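Local coordinates for Alpha/beta hydrolase family protein (Bacillus anthracis, PDB 3OOS), which probably acts as a hydrolase of the alpha/beta-hydrolase fold family, its natural substrate not being established, at residues Lys58-Ser63 and Lys194-Arg199; Ser176-Glu181 and Phe255-His260; Ala105-Thr110 and Lys209-Arg214. All coordinates share one frame; numbering follows the deposited sequence. Where two conformers were deposited one is given.

Contact 1: Lys58-Ser63 and Lys194-Arg199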
# COMPACT_ATOMS: atom_id res chain seq x y z
N LYS A 58 9.55 9.01 -5.18
CA LYS A 58 10.86 9.61 -4.94
C LYS A 58 11.69 8.66 -4.08
O LYS A 58 11.20 8.14 -3.07
CB LYS A 58 10.69 10.97 -4.24
CG LYS A 58 11.91 11.90 -4.25
CD LYS A 58 12.11 12.59 -5.62
CE LYS A 58 11.01 13.58 -5.97
NZ LYS A 58 11.05 14.82 -5.14
N GLY A 59 12.92 8.39 -4.50
CA GLY A 59 13.82 7.50 -3.77
C GLY A 59 13.64 6.01 -4.08
O GLY A 59 14.29 5.17 -3.46
N CYS A 60 12.78 5.70 -5.05
CA CYS A 60 12.45 4.31 -5.39
C CYS A 60 12.85 3.97 -6.82
O CYS A 60 12.56 4.74 -7.74
CB CYS A 60 10.95 4.06 -5.25
SG CYS A 60 10.30 4.42 -3.63
N GLY A 61 13.49 2.82 -7.00
CA GLY A 61 13.87 2.36 -8.33
C GLY A 61 14.65 3.39 -9.12
O GLY A 61 15.62 3.96 -8.61
N ASN A 62 14.21 3.66 -10.34
CA ASN A 62 14.89 4.63 -11.20
C ASN A 62 14.27 6.02 -11.19
O ASN A 62 14.65 6.87 -12.00
CB ASN A 62 15.04 4.08 -12.62
CG ASN A 62 15.95 2.86 -12.67
OD1 ASN A 62 17.13 2.95 -12.33
ND2 ASN A 62 15.40 1.73 -13.09
N SER A 63 13.35 6.26 -10.26
CA SER A 63 12.84 7.61 -10.04
C SER A 63 13.93 8.48 -9.41
O SER A 63 14.91 7.96 -8.87
CB SER A 63 11.58 7.59 -9.17
OG SER A 63 10.56 6.82 -9.78
N LYS A 194 10.35 -4.15 -2.95
CA LYS A 194 11.36 -4.20 -1.89
C LYS A 194 11.28 -2.95 -1.02
O LYS A 194 11.09 -1.84 -1.52
CB LYS A 194 12.76 -4.31 -2.51
CG LYS A 194 13.72 -5.20 -1.74
CD LYS A 194 14.94 -5.55 -2.58
CE LYS A 194 15.92 -4.39 -2.67
NZ LYS A 194 16.64 -4.18 -1.38
N THR A 195 11.41 -3.13 0.29
CA THR A 195 11.36 -2.02 1.23
C THR A 195 12.45 -0.99 0.92
O THR A 195 13.61 -1.36 0.70
CB THR A 195 11.50 -2.50 2.68
OG1 THR A 195 10.48 -3.47 2.95
CG2 THR A 195 11.36 -1.35 3.66
N VAL A 196 12.06 0.28 0.89
CA VAL A 196 13.01 1.38 0.71
C VAL A 196 13.29 2.02 2.07
O VAL A 196 12.43 2.69 2.64
CB VAL A 196 12.50 2.43 -0.32
CG1 VAL A 196 13.48 3.59 -0.45
CG2 VAL A 196 12.28 1.78 -1.67
N GLY A 197 14.50 1.80 2.57
CA GLY A 197 14.91 2.24 3.91
C GLY A 197 14.69 3.72 4.20
O GLY A 197 14.17 4.07 5.25
N ASN A 198 15.08 4.57 3.25
CA ASN A 198 14.92 6.02 3.42
C ASN A 198 13.47 6.38 3.71
O ASN A 198 13.19 7.23 4.56
CB ASN A 198 15.38 6.77 2.16
CG ASN A 198 16.90 6.92 2.08
OD1 ASN A 198 17.46 7.01 0.98
ND2 ASN A 198 17.56 6.97 3.23
N ARG A 199 12.56 5.73 3.00
CA ARG A 199 11.14 6.04 3.07
C ARG A 199 10.48 5.42 4.30
O ARG A 199 9.62 6.04 4.93
CB ARG A 199 10.44 5.61 1.78
CG ARG A 199 10.93 6.34 0.52
CD ARG A 199 9.97 6.12 -0.65
NE ARG A 199 8.64 6.61 -0.29
CZ ARG A 199 8.17 7.82 -0.58
NH1 ARG A 199 8.90 8.68 -1.28
NH2 ARG A 199 6.96 8.17 -0.16
O HOH W 1 16.03 5.90 -1.33
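Arg199 and Lys58 form the tightly packed heart of this contact, where a single direct hydrogen bond joins the two segments. Arg199 NH1 donates to Lys58 O at 3.0 Å, with an N-H...O angle of 152°; the donor sits in the carbonyl plane on a lone pair, although the oxygen stands 16° out of the guanidinium plane. A bend at chi3 (59°) turns the arginine tip to this carbonyl. Arg199 NE and NH2 bond to Leu31 O and Thr77 OG1, so three nitrogens share in fixing the rotation of the group. Cys60 SG presses against the aliphatic part of the same side chain, 3.4 Å from Arg199 CD, and lies obliquely to the guanidinium. The sulfur also touches Val196 CG2 at 3.8 Å, while the other branch of the valine, CG1, lies 3.5 Å from Gly59 O. The outer side is looser and wetter: one water donates to Gly59 O (2.8 Å) and to Asn198 OD1 (2.9 Å), bridging residues whose own atoms do not meet. Gly61 and Asn62, at the corners of the type II' turn from Cys60 to Ser63, are exposed. Gly59 to Ser63 match the Gly-X-Gly-X-Ser sequence common in this loop of alpha/beta hydrolases. Lys58 turns its amine away to a salt bridge with Glu71. The loop runs from strand 51-55 to helix 74-87; against it rests the start of helix 197-207, with Val196 at the N-cap position, just after strand 194-195 pairs antiparallel with strand 33-34.

Contact 2: Ser176-Glu181 and Phe255-His260. With SO4 (sulfate ion), chain B.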
# COMPACT_ATOMS: atom_id res chain seq x y z
N SER A 176 2.17 -13.51 8.17
CA SER A 176 1.34 -12.63 7.35
C SER A 176 0.35 -13.36 6.44
O SER A 176 -0.43 -12.71 5.73
CB SER A 176 2.24 -11.75 6.48
OG SER A 176 3.14 -11.02 7.29
N PHE A 177 0.39 -14.69 6.47
CA PHE A 177 -0.47 -15.53 5.65
C PHE A 177 -1.27 -16.49 6.51
O PHE A 177 -0.72 -17.16 7.39
CB PHE A 177 0.36 -16.36 4.66
CG PHE A 177 0.67 -15.64 3.38
CD1 PHE A 177 -0.04 -15.93 2.22
CD2 PHE A 177 1.68 -14.68 3.33
CE1 PHE A 177 0.24 -15.27 1.02
CE2 PHE A 177 1.97 -14.01 2.14
CZ PHE A 177 1.25 -14.31 0.98
N TYR A 178 -2.57 -16.57 6.24
CA TYR A 178 -3.46 -17.49 6.93
C TYR A 178 -3.09 -18.94 6.64
O TYR A 178 -3.07 -19.78 7.54
CB TYR A 178 -4.91 -17.19 6.53
CG TYR A 178 -5.92 -18.24 6.93
CD1 TYR A 178 -6.51 -18.22 8.19
CD2 TYR A 178 -6.30 -19.24 6.04
CE1 TYR A 178 -7.45 -19.19 8.56
CE2 TYR A 178 -7.23 -20.21 6.39
CZ TYR A 178 -7.80 -20.18 7.65
OH TYR A 178 -8.72 -21.14 8.00
N SER A 179 -2.78 -19.21 5.37
CA SER A 179 -2.49 -20.57 4.90
C SER A 179 -1.07 -20.68 4.36
O SER A 179 -0.65 -19.90 3.50
CB SER A 179 -3.50 -20.97 3.82
OG SER A 179 -3.05 -22.10 3.08
N GLU A 180 -0.33 -21.67 4.86
CA GLU A 180 1.03 -21.92 4.38
C GLU A 180 1.03 -22.30 2.90
O GLU A 180 1.93 -21.91 2.16
CB GLU A 180 1.72 -23.00 5.22
CG GLU A 180 1.91 -22.58 6.68
CD GLU A 180 2.93 -23.41 7.44
OE1 GLU A 180 3.47 -24.39 6.88
OE2 GLU A 180 3.20 -23.07 8.60
N GLU A 181 0.00 -23.04 2.48
CA GLU A 181 -0.18 -23.43 1.09
C GLU A 181 -0.34 -22.21 0.18
O GLU A 181 0.26 -22.15 -0.90
CB GLU A 181 -1.39 -24.37 0.95
CG GLU A 181 -1.63 -24.93 -0.45
CD GLU A 181 -2.82 -25.87 -0.49
OE1 GLU A 181 -2.88 -26.82 0.32
OE2 GLU A 181 -3.71 -25.66 -1.34
N PHE A 255 -12.31 -10.26 4.09
CA PHE A 255 -11.70 -11.47 3.56
C PHE A 255 -11.49 -12.45 4.71
O PHE A 255 -10.55 -12.32 5.51
CB PHE A 255 -10.42 -11.12 2.79
CG PHE A 255 -10.68 -10.49 1.45
CD1 PHE A 255 -10.79 -11.27 0.30
CD2 PHE A 255 -10.85 -9.11 1.33
CE1 PHE A 255 -11.05 -10.69 -0.94
CE2 PHE A 255 -11.11 -8.52 0.10
CZ PHE A 255 -11.20 -9.31 -1.04
N GLU A 256 -12.40 -13.41 4.79
CA GLU A 256 -12.53 -14.29 5.96
C GLU A 256 -11.37 -15.26 6.13
O GLU A 256 -11.09 -15.69 7.25
CB GLU A 256 -13.85 -15.07 5.88
CG GLU A 256 -15.09 -14.24 5.54
CD GLU A 256 -15.68 -13.50 6.72
OE1 GLU A 256 -15.22 -13.70 7.86
OE2 GLU A 256 -16.63 -12.71 6.51
N GLU A 257 -10.71 -15.61 5.03
CA GLU A 257 -9.62 -16.59 5.06
C GLU A 257 -8.28 -15.95 4.74
O GLU A 257 -7.39 -16.59 4.17
CB GLU A 257 -9.91 -17.75 4.12
CG GLU A 257 -10.75 -18.85 4.73
CD GLU A 257 -10.83 -20.07 3.83
OE1 GLU A 257 -10.15 -21.07 4.13
OE2 GLU A 257 -11.56 -20.01 2.82
N SER A 258 -8.13 -14.69 5.13
CA SER A 258 -6.91 -13.94 4.85
C SER A 258 -6.34 -13.29 6.10
O SER A 258 -7.08 -12.89 7.01
CB SER A 258 -7.17 -12.85 3.81
OG SER A 258 -7.56 -13.40 2.56
N ASN A 259 -5.02 -13.20 6.12
CA ASN A 259 -4.31 -12.41 7.11
C ASN A 259 -4.03 -11.03 6.52
O ASN A 259 -4.92 -10.17 6.48
CB ASN A 259 -3.03 -13.13 7.54
CG ASN A 259 -2.33 -12.45 8.71
OD1 ASN A 259 -2.16 -11.24 8.72
ND2 ASN A 259 -1.91 -13.25 9.68
N HIS A 260 -2.82 -10.82 6.01
CA HIS A 260 -2.41 -9.50 5.50
C HIS A 260 -2.49 -9.33 3.98
O HIS A 260 -2.39 -8.21 3.49
CB HIS A 260 -0.98 -9.21 5.98
CG HIS A 260 -0.54 -7.79 5.76
ND1 HIS A 260 -1.05 -6.73 6.47
CD2 HIS A 260 0.38 -7.27 4.90
CE1 HIS A 260 -0.47 -5.61 6.06
NE2 HIS A 260 0.40 -5.91 5.12
S SO4 B . 3.41 -2.63 4.92
O1 SO4 B . 4.51 -2.31 5.82
O2 SO4 B . 2.50 -3.56 5.58
O3 SO4 B . 2.71 -1.40 4.56
O4 SO4 B . 3.95 -3.25 3.71
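A backbone bond between Ser176 and His260, flanked by Tyr178 packing on Glu257, joins the connection between helices 162-176 and 180-186 to the loop after strand 250-255, at the edge of the central sheet. His260 N donates to Ser176 O at 3.1 Å, nearly straight at 163°, though it approaches from above the carbonyl plane. Asn259 CB lies 3.2 Å from the same Ser176 O, and Ser176 CB and His260 CB stand 4.1 Å apart beside the bond. Farther out, Tyr178 CG is anti to the backbone N (chi1 168°), which lays the ring along the Phe255-Ser258 type I turn; Tyr178 CD2 comes within 3.4 Å of Glu257 O, and Glu257 CB lies over one face of the ring. Both side chains are exposed. The carboxylate of Glu265 accepts Tyr178 N through OE1 and Asn259 N through OE2, tying both segments to helix 262-265. The imidazole of His260 extends on to Asp232 and a sulfate, probably from the crystallisation liquor: ND1 is hydrogen-bonded to Asp232 OD1, and NE2 makes a weak bond of 3.2 Å to sulfate O2. Ser99 OG, Ala100 N, His30 and Tyr32 also hold this ion. The place of His260 against Ser99 and Asp232 is consistent with a Ser-His-Asp catalytic triad, whose histidine loop would then be steadied by Ser176 O.

Contact 3: Ala105-Thr110 and Lys209-Arg214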
# COMPACT_ATOMS: atom_id res chain seq x y z
N ALA A 105 -3.51 6.29 0.41
CA ALA A 105 -4.80 6.45 -0.28
C ALA A 105 -5.73 7.42 0.44
O ALA A 105 -6.36 8.27 -0.18
CB ALA A 105 -5.48 5.09 -0.46
N LEU A 106 -5.80 7.28 1.76
CA LEU A 106 -6.65 8.14 2.58
C LEU A 106 -6.17 9.59 2.52
O LEU A 106 -6.98 10.51 2.44
CB LEU A 106 -6.73 7.64 4.02
CG LEU A 106 -7.36 6.25 4.20
CD1 LEU A 106 -7.22 5.78 5.65
CD2 LEU A 106 -8.83 6.21 3.76
N VAL A 107 -4.85 9.78 2.55
CA VAL A 107 -4.28 11.13 2.42
C VAL A 107 -4.50 11.70 1.02
O VAL A 107 -4.78 12.88 0.88
CB VAL A 107 -2.79 11.17 2.87
CG1 VAL A 107 -2.20 12.56 2.67
CG2 VAL A 107 -2.68 10.76 4.33
N TYR A 108 -4.42 10.86 -0.02
CA TYR A 108 -4.77 11.32 -1.37
C TYR A 108 -6.19 11.89 -1.38
O TYR A 108 -6.45 12.97 -1.92
CB TYR A 108 -4.63 10.19 -2.40
CG TYR A 108 -4.27 10.63 -3.82
CD1 TYR A 108 -4.73 11.84 -4.35
CD2 TYR A 108 -3.49 9.81 -4.64
CE1 TYR A 108 -4.39 12.23 -5.66
CE2 TYR A 108 -3.15 10.19 -5.93
CZ TYR A 108 -3.61 11.39 -6.44
OH TYR A 108 -3.26 11.75 -7.73
N ALA A 109 -7.11 11.16 -0.75
CA ALA A 109 -8.51 11.58 -0.68
C ALA A 109 -8.68 12.88 0.11
O ALA A 109 -9.42 13.78 -0.32
CB ALA A 109 -9.37 10.47 -0.10
N THR A 110 -8.00 13.01 1.24
CA THR A 110 -8.19 14.20 2.06
C THR A 110 -7.54 15.46 1.46
O THR A 110 -8.03 16.57 1.65
CB THR A 110 -7.72 14.00 3.52
OG1 THR A 110 -6.33 13.69 3.55
CG2 THR A 110 -8.52 12.87 4.19
N LYS A 209 3.97 9.56 13.99
CA LYS A 209 3.54 10.22 15.23
C LYS A 209 2.46 11.29 15.01
O LYS A 209 1.73 11.64 15.95
CB LYS A 209 4.73 10.79 16.01
CG LYS A 209 5.51 11.86 15.28
CD LYS A 209 6.70 12.34 16.10
CE LYS A 209 7.41 13.49 15.41
NZ LYS A 209 6.53 14.68 15.26
N ASP A 210 2.37 11.80 13.78
CA ASP A 210 1.40 12.84 13.43
C ASP A 210 0.26 12.32 12.56
O ASP A 210 -0.57 13.11 12.10
CB ASP A 210 2.09 14.01 12.72
CG ASP A 210 3.02 14.79 13.64
OD1 ASP A 210 2.83 14.76 14.87
OD2 ASP A 210 3.95 15.44 13.12
N TYR A 211 0.20 11.01 12.33
CA TYR A 211 -0.78 10.47 11.40
C TYR A 211 -2.17 10.31 12.02
O TYR A 211 -2.37 9.52 12.94
CB TYR A 211 -0.31 9.14 10.77
CG TYR A 211 -1.36 8.53 9.87
CD1 TYR A 211 -1.80 9.20 8.72
CD2 TYR A 211 -1.92 7.29 10.17
CE1 TYR A 211 -2.77 8.65 7.90
CE2 TYR A 211 -2.90 6.73 9.34
CZ TYR A 211 -3.32 7.42 8.21
OH TYR A 211 -4.28 6.88 7.39
N ASP A 212 -3.13 11.08 11.49
CA ASP A 212 -4.52 11.02 11.92
C ASP A 212 -5.38 11.80 10.93
O ASP A 212 -5.24 13.01 10.79
CB ASP A 212 -4.69 11.60 13.34
CG ASP A 212 -6.09 11.39 13.91
OD1 ASP A 212 -6.93 10.75 13.25
OD2 ASP A 212 -6.33 11.86 15.04
N VAL A 213 -6.25 11.07 10.22
CA VAL A 213 -7.17 11.67 9.25
C VAL A 213 -8.64 11.37 9.58
O VAL A 213 -9.51 11.58 8.75
CB VAL A 213 -6.84 11.23 7.79
CG1 VAL A 213 -5.45 11.72 7.38
CG2 VAL A 213 -6.96 9.71 7.62
N ARG A 214 -8.90 10.89 10.79
CA ARG A 214 -10.25 10.44 11.17
C ARG A 214 -11.35 11.47 10.91
O ARG A 214 -12.39 11.14 10.34
CB ARG A 214 -10.29 9.98 12.63
CG ARG A 214 -9.63 8.64 12.87
CD ARG A 214 -9.53 8.33 14.35
NE ARG A 214 -8.60 9.23 15.04
CZ ARG A 214 -8.34 9.19 16.34
NH1 ARG A 214 -8.94 8.30 17.13
NH2 ARG A 214 -7.47 10.05 16.87
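Val107, in the middle of a regular helical run, faces Val213 in an irregular segment that passes the helix without pairing with its backbone; their CA atoms are 7.4 Å apart. Helix 105-110 keeps its own i to i+4 bonds, while 209-214 bonds its backbone elsewhere, Tyr211 with Lys128 and Val213 with Ala126. The packing across the contact is mostly apolar, through side chains; no polar bond joins the two segments. Val213 rests on three residues of the helix: its CG2 meets Leu106 CB at 4.2 Å, its CG1 meets Val107 CG2 at 4.2 Å, and its CB lies close to Thr110 CG2. With chi1 at 177° the Tyr211 ring extends away from its own backbone N and comes back to the helix, where Val107 CG2 approaches its edge, 4.1 Å from Tyr211 CE1. Leu106 crosses the tyrosine at about a right angle, its CD1 being 3.6 Å from Tyr211 OH. That buried hydroxyl is hydrogen-bonded to Ala125 O. Between the two residues that touch the helix, Asp212 points elsewhere and shapes the chain: OD1 accepts Arg214 N at 3.2 Å in an Asx turn and Arg214 NE at 2.9 Å from the opposite face of the carboxylate, while Arg214 NH2 holds OD2 at 2.8 Å. The side-on grip of Arg214 engages both carboxylate oxygens just ahead of helix 214-217. Helix 100-112 lies here on strand 116-122, through Leu106 and Val121, with helix 74-87 alongside Val107 and Tyr211 through Met74, and helix 237-246 reaching Leu106 through Ile243.

Overall arrangement
From the N terminus the chain passes 58-63, 105-110 and 176-181, then meets their partners in the same order at 194-199, 209-214 and 255-260. The three closures therefore all cross, and none nests within another. Contact 1 brings the helical region that follows strand 116-122 back to the loop after strand 51-55. Contact 3 ties the end of that region to helix 100-112, and contact 2 joins its middle to the loop after edge strand 250-255. The centres of contacts 1 and 3 are about 21 Å apart, that of contact 2 about 27 Å from either. All three join the region between strands 116-122 and 224-229, which probably includes the hydrolase cap, to other parts of the fold.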